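Long-range contact in amidohydrolase (Thermotoga maritima, PDB 3OOQ), which is an amidohydrolase-family protein that may hydrolyse cyclic amides such as allantoin: residues F[262-276]-F[297-310]. Sequence-based numbering, arbitrary orientation.
Sequences LAEKKIPVVVGPLLT and DGVLIALMCDHPVI
M304, a selenomethionine, packs along V270, V271 and G272. Its CB lies 3.8 Å from V270 CG1. With chi1 at 72°, M304 CG is flanked by its own N and C and lies 3.3 Å from V271 O and near G272 O. M304 SE passes 3.7 Å from G272 O. A bend at chi3 (98°) then turns M304 CE back onto V270, 3.2 Å from V270 O. M304 CE also lies 3.6 Å from V270 CG1. The two side chains cross at about a right angle. M304 also touches D61 and H63 of strand 54-64.

Strands 269-271 and 301-303 are parallel neighbours in the TIM-type barrel of the amidohydrolase family. Helix 290-297 makes the crossover of this beta-alpha-beta unit. Four backbone hydrogen bonds join the segments, from V269 N to L300 O, A302 N to V269 O, V271 N to A302 O and M304 N to V271 O. V269, V271, I301 and L303 share one face of the pair, and L294 of the helix covers V271 and I301. V270 and A302 point to the other.

Beyond the strands, P273 follows a cis peptide bond. Its CB meets I310 CD1 at a tight 3.5 Å, and its CG meets V309 CG1 at 3.7 Å. Where helices 259-264 and 290-297 end, one water donates to both A263 O and G298 O.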
loop_
_atom_site.group_PDB
_atom_site.type_symbol
_atom_site.label_atom_id
_atom_site.label_comp_id
_atom_site.label_asym_id
_atom_site.label_seq_id
_atom_site.Cartn_x
_atom_site.Cartn_y
_atom_site.Cartn_z
ATOM N N LEU F 262 -32.192 -17.711 30.417
ATOM C CA LEU F 262 -32.405 -18.496 29.205
ATOM C C LEU F 262 -33.539 -19.507 29.388
ATOM O O LEU F 262 -34.388 -19.659 28.503
ATOM C CB LEU F 262 -31.100 -19.195 28.763
ATOM C CG LEU F 262 -29.905 -18.259 28.461
ATOM C CD1 LEU F 262 -28.678 -19.057 28.112
ATOM C CD2 LEU F 262 -30.200 -17.328 27.343
ATOM N N ALA F 263 -33.537 -20.182 30.535
ATOM C CA ALA F 263 -34.606 -21.120 30.902
ATOM C C ALA F 263 -35.993 -20.449 30.971
ATOM O O ALA F 263 -36.936 -20.912 30.318
ATOM C CB ALA F 263 -34.280 -21.811 32.223
ATOM N N GLU F 264 -36.103 -19.360 31.735
ATOM C CA GLU F 264 -37.372 -18.639 31.869
ATOM C C GLU F 264 -37.920 -18.222 30.509
ATOM O O GLU F 264 -39.105 -18.407 30.225
ATOM C CB GLU F 264 -37.220 -17.378 32.739
ATOM C CG GLU F 264 -37.125 -17.612 34.245
ATOM C CD GLU F 264 -36.611 -16.374 35.010
ATOM O OE1 GLU F 264 -36.749 -15.227 34.506
ATOM O OE2 GLU F 264 -36.061 -16.553 36.122
ATOM N N LYS F 265 -37.046 -17.667 29.667
ATOM C CA LYS F 265 -37.450 -17.169 28.352
ATOM C C LYS F 265 -37.535 -18.253 27.279
ATOM O O LYS F 265 -37.849 -17.955 26.120
ATOM C CB LYS F 265 -36.518 -16.030 27.899
ATOM C CG LYS F 265 -36.653 -14.751 28.739
ATOM C CD LYS F 265 -35.683 -13.678 28.299
ATOM C CE LYS F 265 -35.944 -12.389 29.064
ATOM N NZ LYS F 265 -35.286 -11.205 28.427
ATOM N N LYS F 266 -37.248 -19.503 27.644
ATOM C CA LYS F 266 -37.348 -20.616 26.685
ATOM C C LYS F 266 -36.439 -20.436 25.454
ATOM O O LYS F 266 -36.833 -20.755 24.326
ATOM C CB LYS F 266 -38.797 -20.787 26.206
ATOM C CG LYS F 266 -39.698 -21.652 27.067
ATOM C CD LYS F 266 -39.988 -20.992 28.387
ATOM C CE LYS F 266 -41.343 -21.438 28.971
ATOM N NZ LYS F 266 -41.580 -22.891 28.764
ATOM N N ILE F 267 -35.233 -19.924 25.669
ATOM C CA ILE F 267 -34.292 -19.721 24.563
ATOM C C ILE F 267 -33.342 -20.911 24.464
ATOM O O ILE F 267 -32.649 -21.256 25.425
ATOM C CB ILE F 267 -33.517 -18.392 24.705
ATOM C CG1 ILE F 267 -34.507 -17.222 24.705
ATOM C CG2 ILE F 267 -32.474 -18.239 23.555
ATOM C CD1 ILE F 267 -33.942 -15.908 25.255
ATOM N N PRO F 268 -33.323 -21.564 23.298
ATOM C CA PRO F 268 -32.460 -22.723 23.241
ATOM C C PRO F 268 -31.035 -22.305 22.914
ATOM O O PRO F 268 -30.811 -21.193 22.388
ATOM C CB PRO F 268 -33.053 -23.540 22.091
ATOM C CG PRO F 268 -33.654 -22.507 21.185
ATOM C CD PRO F 268 -34.168 -21.424 22.093
ATOM N N VAL F 269 -30.099 -23.199 23.221
ATOM C CA VAL F 269 -28.685 -22.966 23.016
ATOM C C VAL F 269 -28.049 -24.189 22.367
ATOM O O VAL F 269 -28.135 -25.296 22.904
ATOM C CB VAL F 269 -27.944 -22.681 24.324
ATOM C CG1 VAL F 269 -26.488 -22.311 24.031
ATOM C CG2 VAL F 269 -28.634 -21.577 25.107
ATOM N N VAL F 270 -27.436 -23.980 21.202
ATOM C CA VAL F 270 -26.594 -24.996 20.579
ATOM C C VAL F 270 -25.180 -24.809 21.117
ATOM O O VAL F 270 -24.432 -23.952 20.633
ATOM C CB VAL F 270 -26.608 -24.916 19.020
ATOM C CG1 VAL F 270 -25.849 -26.081 18.435
ATOM C CG2 VAL F 270 -28.052 -24.951 18.489
ATOM N N VAL F 271 -24.832 -25.597 22.130
ATOM C CA VAL F 271 -23.522 -25.497 22.788
ATOM C C VAL F 271 -22.449 -26.188 21.942
ATOM O O VAL F 271 -22.761 -27.001 21.066
ATOM C CB VAL F 271 -23.513 -26.043 24.251
ATOM C CG1 VAL F 271 -24.589 -25.381 25.090
ATOM C CG2 VAL F 271 -23.721 -27.557 24.280
ATOM N N GLY F 272 -21.190 -25.832 22.196
ATOM C CA GLY F 272 -20.078 -26.335 21.407
ATOM C C GLY F 272 -19.625 -25.294 20.393
ATOM O O GLY F 272 -20.321 -24.300 20.172
ATOM N N PRO F 273 -18.432 -25.490 19.808
ATOM C CA PRO F 273 -17.551 -26.630 20.106
ATOM C C PRO F 273 -16.978 -26.541 21.536
ATOM O O PRO F 273 -16.699 -25.446 22.013
ATOM C CB PRO F 273 -16.435 -26.475 19.071
ATOM C CG PRO F 273 -16.316 -24.929 18.897
ATOM C CD PRO F 273 -17.748 -24.431 19.030
ATOM N N LEU F 274 -16.801 -27.683 22.191
ATOM C CA LEU F 274 -16.306 -27.748 23.576
ATOM C C LEU F 274 -14.984 -28.516 23.749
ATOM O O LEU F 274 -14.147 -28.157 24.582
ATOM C CB LEU F 274 -17.377 -28.355 24.495
ATOM C CG LEU F 274 -18.611 -27.524 24.817
ATOM C CD1 LEU F 274 -19.675 -28.422 25.461
ATOM C CD2 LEU F 274 -18.274 -26.313 25.716
ATOM N N LEU F 275 -14.817 -29.581 22.972
ATOM C CA LEU F 275 -13.562 -30.313 22.910
ATOM C C LEU F 275 -12.570 -29.576 21.999
ATOM O O LEU F 275 -12.223 -30.064 20.928
ATOM C CB LEU F 275 -13.812 -31.728 22.371
ATOM C CG LEU F 275 -12.672 -32.753 22.459
ATOM C CD1 LEU F 275 -12.655 -33.446 23.798
ATOM C CD2 LEU F 275 -12.783 -33.775 21.350
ATOM N N THR F 276 -12.104 -28.410 22.443
ATOM C CA THR F 276 -11.336 -27.501 21.596
ATOM C C THR F 276 -10.580 -26.464 22.435
ATOM O O THR F 276 -10.943 -26.194 23.580
ATOM C CB THR F 276 -12.254 -26.789 20.572
ATOM O OG1 THR F 276 -11.466 -26.268 19.502
ATOM C CG2 THR F 276 -13.075 -25.631 21.234
ATOM N N ASP F 297 -30.439 -26.361 34.880
ATOM C CA ASP F 297 -31.245 -25.143 34.936
ATOM C C ASP F 297 -32.382 -25.112 33.912
ATOM O O ASP F 297 -33.093 -24.131 33.813
ATOM C CB ASP F 297 -30.344 -23.905 34.824
ATOM C CG ASP F 297 -29.377 -23.784 35.999
ATOM O OD1 ASP F 297 -29.771 -24.175 37.120
ATOM O OD2 ASP F 297 -28.224 -23.318 35.810
ATOM N N GLY F 298 -32.561 -26.194 33.160
ATOM C CA GLY F 298 -33.758 -26.357 32.342
ATOM C C GLY F 298 -33.724 -25.652 30.995
ATOM O O GLY F 298 -34.767 -25.299 30.453
ATOM N N VAL F 299 -32.520 -25.454 30.458
ATOM C CA VAL F 299 -32.349 -24.914 29.114
ATOM C C VAL F 299 -32.358 -26.056 28.111
ATOM O O VAL F 299 -31.713 -27.089 28.320
ATOM C CB VAL F 299 -31.034 -24.102 28.990
ATOM C CG1 VAL F 299 -30.917 -23.407 27.580
ATOM C CG2 VAL F 299 -30.964 -23.050 30.090
ATOM N N LEU F 300 -33.092 -25.856 27.021
ATOM C CA LEU F 300 -33.047 -26.754 25.890
ATOM C C LEU F 300 -31.755 -26.543 25.069
ATOM O O LEU F 300 -31.533 -25.478 24.496
ATOM C CB LEU F 300 -34.279 -26.567 25.001
ATOM C CG LEU F 300 -34.241 -27.385 23.707
ATOM C CD1 LEU F 300 -34.396 -28.871 24.021
ATOM C CD2 LEU F 300 -35.316 -26.914 22.748
ATOM N N ILE F 301 -30.918 -27.576 25.010
ATOM C CA ILE F 301 -29.633 -27.474 24.342
ATOM C C ILE F 301 -29.389 -28.616 23.367
ATOM O O ILE F 301 -29.962 -29.720 23.513
ATOM C CB ILE F 301 -28.445 -27.384 25.357
ATOM C CG1 ILE F 301 -28.167 -28.749 26.019
ATOM C CG2 ILE F 301 -28.682 -26.282 26.362
ATOM C CD1 ILE F 301 -26.934 -28.780 26.966
ATOM N N ALA F 302 -28.569 -28.321 22.354
ATOM C CA ALA F 302 -28.004 -29.327 21.463
ATOM C C ALA F 302 -26.496 -29.153 21.485
ATOM O O ALA F 302 -25.980 -28.090 21.870
ATOM C CB ALA F 302 -28.507 -29.165 20.036
ATOM N N LEU F 303 -25.799 -30.196 21.072
ATOM C CA LEU F 303 -24.349 -30.158 20.992
ATOM C C LEU F 303 -23.861 -30.166 19.539
ATOM O O LEU F 303 -24.200 -31.079 18.772
ATOM C CB LEU F 303 -23.742 -31.323 21.774
ATOM C CG LEU F 303 -22.214 -31.473 21.799
ATOM C CD1 LEU F 303 -21.512 -30.250 22.415
ATOM C CD2 LEU F 303 -21.828 -32.751 22.538
HETATM N N MSE F 304 -23.039 -29.166 19.190
HETATM C CA MSE F 304 -22.406 -29.073 17.868
HETATM C C MSE F 304 -20.913 -29.379 17.925
HETATM O O MSE F 304 -20.271 -29.187 18.956
HETATM C CB MSE F 304 -22.596 -27.671 17.256
HETATM C CG MSE F 304 -21.766 -26.570 17.931
HETATM SE SE MSE F 304 -21.644 -24.967 16.836
HETATM C CE MSE F 304 -23.070 -23.926 17.713
ATOM N N CYS F 305 -20.373 -29.823 16.790
ATOM C CA CYS F 305 -18.932 -29.871 16.577
ATOM C C CYS F 305 -18.415 -28.540 16.041
ATOM O O CYS F 305 -17.203 -28.284 16.067
ATOM C CB CYS F 305 -18.594 -30.977 15.571
ATOM S SG CYS F 305 -18.755 -32.626 16.276
ATOM N N ASP F 306 -19.333 -27.704 15.552
ATOM C CA ASP F 306 -18.979 -26.524 14.737
ATOM C C ASP F 306 -17.986 -26.915 13.636
ATOM O O ASP F 306 -17.028 -26.176 13.345
ATOM C CB ASP F 306 -18.382 -25.415 15.603
ATOM C CG ASP F 306 -18.384 -24.051 14.911
ATOM O OD1 ASP F 306 -19.113 -23.861 13.919
ATOM O OD2 ASP F 306 -17.656 -23.165 15.385
ATOM N N HIS F 307 -18.217 -28.070 13.019
ATOM C CA HIS F 307 -17.307 -28.581 11.987
ATOM C C HIS F 307 -16.977 -27.459 10.995
ATOM O O HIS F 307 -17.900 -26.831 10.492
ATOM C CB HIS F 307 -17.953 -29.775 11.279
ATOM C CG HIS F 307 -17.124 -30.351 10.175
ATOM N ND1 HIS F 307 -16.435 -31.539 10.307
ATOM C CD2 HIS F 307 -16.894 -29.915 8.914
ATOM C CE1 HIS F 307 -15.816 -31.811 9.170
ATOM N NE2 HIS F 307 -16.081 -30.843 8.308
ATOM N N PRO F 308 -15.674 -27.227 10.670
ATOM C CA PRO F 308 -14.452 -28.005 10.917
ATOM C C PRO F 308 -13.675 -27.811 12.232
ATOM O O PRO F 308 -12.631 -28.440 12.406
ATOM C CB PRO F 308 -13.560 -27.606 9.737
ATOM C CG PRO F 308 -13.908 -26.160 9.517
ATOM C CD PRO F 308 -15.420 -26.153 9.682
ATOM N N VAL F 309 -14.169 -26.993 13.152
ATOM C CA VAL F 309 -13.448 -26.758 14.409
ATOM C C VAL F 309 -13.168 -28.096 15.107
ATOM O O VAL F 309 -12.037 -28.341 15.553
ATOM C CB VAL F 309 -14.180 -25.756 15.331
ATOM C CG1 VAL F 309 -13.490 -25.681 16.682
ATOM C CG2 VAL F 309 -14.240 -24.352 14.666
ATOM N N ILE F 310 -14.198 -28.943 15.170
ATOM C CA ILE F 310 -14.068 -30.360 15.519
ATOM C C ILE F 310 -14.665 -31.153 14.370
ATOM O O ILE F 310 -15.776 -30.859 13.926
ATOM C CB ILE F 310 -14.819 -30.725 16.834
ATOM C CG1 ILE F 310 -14.312 -29.855 18.002
ATOM C CG2 ILE F 310 -14.698 -32.227 17.160
ATOM C CD1 ILE F 310 -15.309 -29.777 19.154
HETATM O O HOH W 1 -36.108 -23.681 28.853
HETATM O O HOH W 2 -34.253 -23.138 26.621
#